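Local coordinates for leucine aminopeptidase A1, chloroplastic (Solanum lycopersicum, PDB 5D8N), which removes N-terminal amino acids, preferably leucine, from peptides as a magnesium-dependent M17 aminopeptidase of six subunits, and also has chaperone activity, at residues A[260-263]-A[264-267]; A[300-303]-A[304-307]; A[363-366]-A[367-371]; A[382-385]-A[386-389]. The protein carries 1 engineered substitution. All blocks are in the same frame, centred on the assembly; numbering follows the deposited sequence.

Interaction 1 of 4, residues A[260-263]-A[264-267]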
loop_
_atom_site.group_PDB
_atom_site.type_symbol
_atom_site.label_atom_id
_atom_site.label_comp_id
_atom_site.label_asym_id
_atom_site.label_seq_id
_atom_site.Cartn_x
_atom_site.Cartn_y
_atom_site.Cartn_z
ATOM N N LEU A 260 29.476 -13.082 29.144
ATOM C CA LEU A 260 29.209 -14.320 28.419
ATOM C C LEU A 260 29.086 -14.122 26.902
ATOM O O LEU A 260 28.778 -15.056 26.165
ATOM C CB LEU A 260 27.964 -14.978 28.989
ATOM C CG LEU A 260 28.140 -15.549 30.397
ATOM C CD1 LEU A 260 26.820 -16.005 30.962
ATOM C CD2 LEU A 260 29.106 -16.718 30.396
ATOM N N LYS A 261 29.382 -12.907 26.455
ATOM C CA LYS A 261 29.518 -12.577 25.049
ATOM C C LYS A 261 28.196 -12.694 24.288
ATOM O O LYS A 261 28.200 -12.921 23.074
ATOM C CB LYS A 261 30.596 -13.429 24.385
ATOM C CG LYS A 261 31.967 -13.223 25.022
ATOM C CD LYS A 261 33.080 -13.886 24.221
ATOM C CE LYS A 261 33.019 -15.399 24.303
ATOM N NZ LYS A 261 34.175 -15.999 23.580
ATOM N N MET A 262 27.093 -12.378 24.958
ATOM C CA MET A 262 25.780 -12.487 24.331
ATOM C C MET A 262 25.470 -11.234 23.513
ATOM O O MET A 262 24.540 -10.484 23.813
ATOM C CB MET A 262 24.720 -12.651 25.413
ATOM C CG MET A 262 24.875 -13.880 26.264
ATOM S SD MET A 262 23.385 -14.154 27.230
ATOM C CE MET A 262 23.910 -15.506 28.267
ATOM N N GLY A 263 26.211 -11.040 22.429
ATOM C CA GLY A 263 26.060 -9.838 21.635
ATOM C C GLY A 263 24.746 -9.722 20.871
ATOM O O GLY A 263 24.326 -8.597 20.578
ATOM N N ALA A 264 24.135 -10.849 20.491
ATOM C CA ALA A 264 22.876 -10.788 19.767
ATOM C C ALA A 264 21.727 -10.346 20.671
ATOM O O ALA A 264 20.981 -9.417 20.355
ATOM C CB ALA A 264 22.582 -12.107 19.090
ATOM N N TYR A 265 21.651 -10.930 21.858
ATOM C CA TYR A 265 20.673 -10.541 22.863
ATOM C C TYR A 265 20.864 -9.086 23.299
ATOM O O TYR A 265 19.913 -8.295 23.318
ATOM C CB TYR A 265 20.752 -11.509 24.045
ATOM C CG TYR A 265 20.073 -11.085 25.347
ATOM C CD1 TYR A 265 18.749 -10.681 25.387
ATOM C CD2 TYR A 265 20.719 -11.246 26.565
ATOM C CE1 TYR A 265 18.078 -10.448 26.587
ATOM C CE2 TYR A 265 20.082 -10.982 27.773
ATOM C CZ TYR A 265 18.761 -10.577 27.786
ATOM O OH TYR A 265 18.131 -10.408 29.005
ATOM N N LEU A 266 22.109 -8.715 23.592
ATOM C CA LEU A 266 22.369 -7.390 24.118
ATOM C C LEU A 266 22.150 -6.311 23.080
ATOM O O LEU A 266 21.688 -5.221 23.403
ATOM C CB LEU A 266 23.775 -7.304 24.706
ATOM C CG LEU A 266 23.953 -8.127 25.987
ATOM C CD1 LEU A 266 25.408 -8.179 26.432
ATOM C CD2 LEU A 266 23.151 -7.509 27.108
ATOM N N ALA A 267 22.354 -6.633 21.813
ATOM C CA ALA A 267 22.038 -5.658 20.771
ATOM C C ALA A 267 20.534 -5.344 20.700
ATOM O O ALA A 267 20.134 -4.201 20.533
ATOM C CB ALA A 267 22.515 -6.164 19.421
#
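M262 and Y265 run alongside each other, the methionine from the N-cap position and the tyrosine from the first turn of helix 263-269. M262 SD comes within 4.0 Å of Y265 CD2, and its direction from the ring centroid lies 67° off the ring normal, an oblique Met-aromatic contact. Beyond CG the methionine chain is extended, which carries the sulfur up to the ring. Y265 OH is hydrogen-bonded to A355 O of strand 347-358. L266 CG rests 3.3 Å from M262 O, the same oxygen that accepts L266 N at 3.0 Å in a straight bond. One residue on, A267 N reaches G263 O at 3.0 Å from above the carbonyl plane. Upstream, M262 centres an inverse gamma turn, G263 N to K261 O, and K261 is the C-prime residue of the Schellman motif ending helix 254-259. A methionine at the N-cap offers the helix no side-chain oxygen; Y265 N is instead taken by D394 OD2 of helix 388-401. That carboxylate would probably also interact well with the positive end of the helix dipole, consistent with the polar partner for the helix start coming from helix 388-401, while the thioether packs on the ring.

Interaction 2 of 4, residues A[300-303]-A[304-307]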
loop_
_atom_site.group_PDB
_atom_site.type_symbol
_atom_site.label_atom_id
_atom_site.label_comp_id
_atom_site.label_asym_id
_atom_site.label_seq_id
_atom_site.Cartn_x
_atom_site.Cartn_y
_atom_site.Cartn_z
ATOM N N LYS A 300 11.047 -17.419 24.309
ATOM C CA LYS A 300 11.248 -16.052 23.855
ATOM C C LYS A 300 10.597 -15.079 24.832
ATOM O O LYS A 300 9.418 -15.184 25.151
ATOM C CB LYS A 300 10.666 -15.863 22.453
ATOM C CG LYS A 300 10.796 -14.445 21.944
ATOM C CD LYS A 300 10.324 -14.327 20.504
ATOM C CE LYS A 300 9.279 -13.237 20.423
ATOM N NZ LYS A 300 9.218 -12.660 19.078
ATOM N N GLY A 301 11.354 -14.091 25.277
ATOM C CA GLY A 301 10.890 -13.181 26.320
ATOM C C GLY A 301 11.101 -11.711 25.993
ATOM O O GLY A 301 11.547 -10.911 26.813
ATOM N N LEU A 302 10.635 -11.307 24.827
ATOM C CA LEU A 302 10.443 -9.889 24.543
ATOM C C LEU A 302 9.119 -9.470 25.170
ATOM O O LEU A 302 8.030 -9.874 24.722
ATOM C CB LEU A 302 10.436 -9.653 23.034
ATOM C CG LEU A 302 11.836 -9.433 22.455
ATOM C CD1 LEU A 302 12.648 -10.701 22.587
ATOM C CD2 LEU A 302 11.718 -9.050 20.986
ATOM N N THR A 303 9.239 -8.660 26.217
ATOM C CA THR A 303 8.091 -8.202 26.972
ATOM C C THR A 303 7.315 -7.158 26.170
ATOM O O THR A 303 6.092 -7.041 26.258
ATOM C CB THR A 303 8.527 -7.591 28.324
ATOM O OG1 THR A 303 9.427 -6.500 28.129
ATOM C CG2 THR A 303 9.187 -8.641 29.178
ATOM N N PHE A 304 8.030 -6.546 25.240
ATOM C CA PHE A 304 7.424 -5.812 24.133
ATOM C C PHE A 304 8.322 -5.923 22.904
ATOM O O PHE A 304 9.553 -5.761 22.984
ATOM C CB PHE A 304 7.250 -4.327 24.496
ATOM C CG PHE A 304 6.725 -3.485 23.370
ATOM C CD1 PHE A 304 5.409 -3.575 22.969
ATOM C CD2 PHE A 304 7.580 -2.672 22.646
ATOM C CE1 PHE A 304 4.964 -2.922 21.834
ATOM C CE2 PHE A 304 7.134 -2.004 21.516
ATOM C CZ PHE A 304 5.823 -2.136 21.102
ATOM N N ASP A 305 7.677 -6.095 21.757
ATOM C CA ASP A 305 8.372 -6.153 20.477
ATOM C C ASP A 305 7.946 -5.050 19.504
ATOM O O ASP A 305 6.831 -5.084 18.980
ATOM C CB ASP A 305 8.153 -7.521 19.847
ATOM C CG ASP A 305 9.145 -7.816 18.739
ATOM O OD1 ASP A 305 9.784 -6.850 18.257
ATOM O OD2 ASP A 305 9.287 -9.018 18.414
ATOM N N SER A 306 8.844 -4.080 19.309
ATOM C CA SER A 306 8.684 -2.915 18.425
ATOM C C SER A 306 8.289 -3.277 16.994
ATOM O O SER A 306 7.669 -2.462 16.302
ATOM C CB SER A 306 9.994 -2.106 18.336
ATOM O OG SER A 306 9.998 -0.918 19.113
ATOM N N GLY A 307 8.768 -4.420 16.512
ATOM C CA GLY A 307 8.378 -4.910 15.192
ATOM C C GLY A 307 7.051 -5.645 15.112
ATOM O O GLY A 307 6.149 -5.417 15.914
#
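D305 meets L302 and K300 with its carboxylate, and its side chain can be followed atom by atom from the backbone. D305 CB lies 4.0 Å from L302 CD2, the start of an apolar approach along one leucine methyl. With CG anti to the backbone N (chi1 -163°), the carboxylate is carried over that methyl, and CG stands 3.6 Å from L302 CD2. At the tip the two oxygens part company. OD2 is 3.5 Å from L302 CD2 and 3.7 Å from K300 NZ, a long salt bridge in which the two side chains cross at about a right angle. K300 NZ has a closer claim elsewhere, a hydrogen bond to T412 O. D305 OD1 takes G307 N at 3.2 Å, closing an Asx turn; this donor sits 44° out of the carboxylate plane, and G307 is poorly ordered. N358 ND2 also donates to OD1, while D305 N is held by D325 OD2. The chain turns a corner at T303 and F304, where strand 293-305 bends. F304 packs on R366 of the third subunit. D305 is a ligand of both catalytic magnesium ions of the enzyme, and K300 of the first. Replacing D305 by an alanine removes the carboxylate and would probably leave both metal positions short of a ligand and N358 ND2 without its acceptor. The chemistry is thus that of a metal-binding carboxylate held mainly through OD1, by N358 ND2 and more loosely by G307 N, with OD2 in a long ion pair and a methyl against its flank.

Interaction 3 of 4, residues A[363-366]-A[367-371]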
loop_
_atom_site.group_PDB
_atom_site.type_symbol
_atom_site.label_atom_id
_atom_site.label_comp_id
_atom_site.label_asym_id
_atom_site.label_seq_id
_atom_site.Cartn_x
_atom_site.Cartn_y
_atom_site.Cartn_z
ATOM N N GLU A 363 20.308 4.810 21.671
ATOM C CA GLU A 363 21.181 3.723 22.105
ATOM C C GLU A 363 20.845 2.416 21.385
ATOM O O GLU A 363 21.530 1.410 21.572
ATOM C CB GLU A 363 21.082 3.512 23.621
ATOM C CG GLU A 363 21.670 4.640 24.462
ATOM C CD GLU A 363 20.659 5.725 24.823
ATOM O OE1 GLU A 363 19.472 5.627 24.397
ATOM O OE2 GLU A 363 21.054 6.664 25.572
ATOM N N GLY A 364 19.899 2.468 20.454
ATOM C CA GLY A 364 19.387 1.252 19.829
ATOM C C GLY A 364 20.190 0.693 18.671
ATOM O O GLY A 364 20.962 1.412 18.029
ATOM N N MET A 365 19.912 -0.570 18.345
ATOM C CA MET A 365 20.415 -1.222 17.136
ATOM C C MET A 365 19.713 -0.666 15.896
ATOM O O MET A 365 18.537 -0.361 15.942
ATOM C CB MET A 365 20.199 -2.731 17.243
ATOM C CG MET A 365 20.600 -3.517 16.016
ATOM S SD MET A 365 20.603 -5.303 16.294
ATOM C CE MET A 365 18.932 -5.604 16.816
ATOM N N ARG A 366 20.456 -0.493 14.808
ATOM C CA ARG A 366 19.909 -0.034 13.542
ATOM C C ARG A 366 19.745 -1.215 12.607
ATOM O O ARG A 366 20.552 -2.123 12.648
ATOM C CB ARG A 366 20.879 0.967 12.897
ATOM C CG ARG A 366 21.142 2.256 13.676
ATOM C CD ARG A 366 22.589 2.695 13.514
ATOM N NE ARG A 366 23.459 1.799 14.256
ATOM C CZ ARG A 366 23.871 2.010 15.501
ATOM N NH1 ARG A 366 23.850 3.239 15.998
ATOM N NH2 ARG A 366 24.310 0.983 16.231
ATOM N N PRO A 367 18.839 -1.113 11.628
ATOM C CA PRO A 367 18.856 -2.098 10.572
ATOM C C PRO A 367 20.205 -2.050 9.888
ATOM O O PRO A 367 20.704 -0.947 9.663
ATOM C CB PRO A 367 17.718 -1.659 9.632
ATOM C CG PRO A 367 17.315 -0.297 10.052
ATOM C CD PRO A 367 17.741 -0.142 11.477
ATOM N N GLY A 368 20.711 -3.203 9.450
ATOM C CA GLY A 368 22.036 -3.296 8.820
ATOM C C GLY A 368 23.179 -3.580 9.789
ATOM O O GLY A 368 24.271 -3.998 9.397
ATOM N N ASP A 369 22.961 -3.311 11.068
ATOM C CA ASP A 369 23.983 -3.574 12.065
ATOM C C ASP A 369 24.405 -5.039 12.006
ATOM O O ASP A 369 23.591 -5.918 11.711
ATOM C CB ASP A 369 23.492 -3.257 13.483
ATOM C CG ASP A 369 23.489 -1.763 13.792
ATOM O OD1 ASP A 369 23.878 -0.938 12.942
ATOM O OD2 ASP A 369 23.143 -1.415 14.938
ATOM N N ILE A 370 25.646 -5.305 12.399
ATOM C CA ILE A 370 26.123 -6.676 12.429
ATOM C C ILE A 370 26.476 -7.023 13.866
ATOM O O ILE A 370 27.268 -6.315 14.490
ATOM C CB ILE A 370 27.358 -6.866 11.554
ATOM C CG1 ILE A 370 27.014 -6.701 10.076
ATOM C CG2 ILE A 370 27.944 -8.252 11.783
ATOM C CD1 ILE A 370 28.226 -6.612 9.172
ATOM N N VAL A 371 25.784 -8.015 14.422
ATOM C CA VAL A 371 25.945 -8.366 15.828
ATOM C C VAL A 371 26.578 -9.743 15.891
ATOM O O VAL A 371 26.465 -10.546 14.957
ATOM C CB VAL A 371 24.595 -8.356 16.556
ATOM C CG1 VAL A 371 23.887 -7.025 16.332
ATOM C CG2 VAL A 371 23.691 -9.475 16.064
#
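The R366 guanidinium meets the D369 carboxylate at its edge, while G364 O lies over one of its faces, 3.6 Å above the plane and offset toward the rim. The grip is side-on: R366 NE gives a bond of 3.1 Å to D369 OD1 on the syn lone pair, and NH2 one of 3.0 Å to D369 OD2. The two planes are 41° apart, a twisted pairing. D369 OD2 has a second donor, R366 N at 2.8 Å, which comes from 70° out of the carboxylate plane, on the face opposite NH2. A chi1 of -77° places D369 CG anti to its own carbonyl carbon and brings the carboxylate back to R366 N. D369 N closes the type II turn on R366 O at 3.1 Å, and G368 takes the positive phi. M365 SD touches V371 CG1 at 3.7 Å, the two side chains crossing at about a right angle. R366 NH1 forms a salt bridge with E357 of the second subunit. Were D369 a leucine, R366 N, NE and NH2 would probably all lose these acceptors, leaving chiefly the NH1 pairing to orient the guanidinium. One arginine thus joins two subunits while gripping its own turn, which is likely to stiffen it.

Interaction 4 of 4, residues A[382-385]-A[386-389]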
loop_
_atom_site.group_PDB
_atom_site.type_symbol
_atom_site.label_atom_id
_atom_site.label_comp_id
_atom_site.label_asym_id
_atom_site.label_seq_id
_atom_site.Cartn_x
_atom_site.Cartn_y
_atom_site.Cartn_z
ATOM N N ASN A 382 19.066 -7.526 8.802
ATOM C CA ASN A 382 18.412 -6.873 7.677
ATOM C C ASN A 382 16.974 -6.467 7.998
ATOM O O ASN A 382 16.388 -5.679 7.251
ATOM C CB ASN A 382 18.429 -7.746 6.420
ATOM C CG ASN A 382 17.652 -9.038 6.610
ATOM O OD1 ASN A 382 17.847 -9.743 7.593
ATOM N ND2 ASN A 382 16.910 -9.442 5.595
ATOM N N ASN A 383 16.415 -6.982 9.091
ATOM C CA ASN A 383 15.033 -6.651 9.432
ATOM C C ASN A 383 14.859 -6.550 10.944
ATOM O O ASN A 383 14.926 -7.566 11.643
ATOM C CB ASN A 383 14.112 -7.733 8.875
ATOM C CG ASN A 383 12.642 -7.454 9.110
ATOM O OD1 ASN A 383 12.213 -6.321 9.274
ATOM N ND2 ASN A 383 11.859 -8.513 9.121
ATOM N N THR A 384 14.589 -5.341 11.426
ATOM C CA THR A 384 14.419 -5.085 12.851
ATOM C C THR A 384 13.070 -5.513 13.441
ATOM O O THR A 384 12.896 -5.513 14.659
ATOM C CB THR A 384 14.648 -3.601 13.198
ATOM O OG1 THR A 384 13.791 -2.791 12.393
ATOM C CG2 THR A 384 16.125 -3.228 12.964
ATOM N N ASP A 385 12.208 -6.074 12.604
ATOM C CA ASP A 385 10.981 -6.700 13.076
ATOM C C ASP A 385 11.177 -8.181 13.394
ATOM O O ASP A 385 10.262 -8.844 13.894
ATOM C CB ASP A 385 9.886 -6.572 12.012
ATOM C CG ASP A 385 9.340 -5.151 11.879
ATOM O OD1 ASP A 385 9.575 -4.291 12.763
ATOM O OD2 ASP A 385 8.704 -4.897 10.833
ATOM N N ALA A 386 12.366 -8.705 13.120
ATOM C CA ALA A 386 12.687 -10.070 13.508
ATOM C C ALA A 386 13.847 -10.149 14.491
ATOM O O ALA A 386 14.798 -10.909 14.312
ATOM C CB ALA A 386 12.970 -10.898 12.260
ATOM N N GLU A 387 13.744 -9.416 15.589
ATOM C CA GLU A 387 14.821 -9.342 16.564
ATOM C C GLU A 387 14.702 -10.411 17.639
ATOM O O GLU A 387 15.670 -10.755 18.312
ATOM C CB GLU A 387 14.891 -7.940 17.176
ATOM C CG GLU A 387 15.369 -6.902 16.169
ATOM C CD GLU A 387 15.647 -5.514 16.745
ATOM O OE1 GLU A 387 15.565 -5.307 17.976
ATOM O OE2 GLU A 387 15.966 -4.620 15.933
ATOM N N GLY A 388 13.509 -10.963 17.787
ATOM C CA GLY A 388 13.300 -11.998 18.787
ATOM C C GLY A 388 14.258 -13.181 18.632
ATOM O O GLY A 388 14.800 -13.680 19.619
ATOM N N ARG A 389 14.491 -13.601 17.387
ATOM C CA ARG A 389 15.353 -14.728 17.119
ATOM C C ARG A 389 16.776 -14.445 17.517
ATOM O O ARG A 389 17.485 -15.382 17.865
ATOM C CB ARG A 389 15.291 -15.157 15.660
ATOM C CG ARG A 389 15.715 -14.067 14.685
ATOM C CD ARG A 389 15.379 -14.473 13.262
ATOM N NE ARG A 389 13.939 -14.454 13.053
ATOM C CZ ARG A 389 13.331 -14.836 11.929
ATOM N NH1 ARG A 389 14.014 -15.356 10.921
ATOM N NH2 ARG A 389 12.020 -14.815 11.869
HETATM O O HOH W 1 10.920 -10.419 16.882
#
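E387 OE2 sits 3.2 Å from T384 CB and 3.3 Å from T384 CG2, a contact of packing rather than bonding in which the oxygen faces carbon. Lower down, E387 CG passes T384 O at 3.2 Å. E387 CG is anti to the carbonyl carbon (chi1 -69°) and the chain is extended beyond it, which keeps the carboxylate level with the threonine methyl. M365 packs on E387 as well.

Direct hydrogen bonding centres on N383. Its backbone O accepts A386 N at 3.2 Å, closing a type I turn from N383 to A386, with the donor 53° out of the carbonyl plane. Its side chain adds a weak bond, D385 N to N383 OD1 at 3.3 Å. N472 ND2 donates to N383 O and to A386 O, bracing the turn from outside.

A water makes the third kind of link. It accepts G388 N at 2.8 Å and donates weakly to D385 O, joining the turn to the beginning of helix 388-401.

The segment also carries metal-binding residues: D385 binds the second magnesium ion of the enzyme and E387 both, and R389, in the helix that follows, is a predicted active-site residue. The turn sets the backbone positions of the two acids two residues apart, yet their carboxylates stand well separated in this model, D385 OD1 being 8.0 Å from E387 OE1. Chemically, the backbone bonds and the water define the path of the chain, while the E387 carboxylate lies against the T384 carbons with no polar partner across the contact.

Each contact is local and closes only a short bend of chain; in sequence they run in series, none nesting or crossing. Residues 260-267 lead from helix 254-259 into helix 263-269. Interaction 2 shapes the end of strand 293-305, interaction 3 turns the chain between strands 347-358 and 370-372, and interaction 4 leads from strand 378-380 into helix 388-401. In space they meet: A267 CB packs on V371 CG1 at 3.5 Å, M365 CE on E387 OE2 at 3.2 Å, and L302 CD2 on G388 CA at 4.0 Å. Interactions 2 and 4 bring together metal ligands of the catalytic domain, whereas interactions 1 and 3 both touch the second subunit.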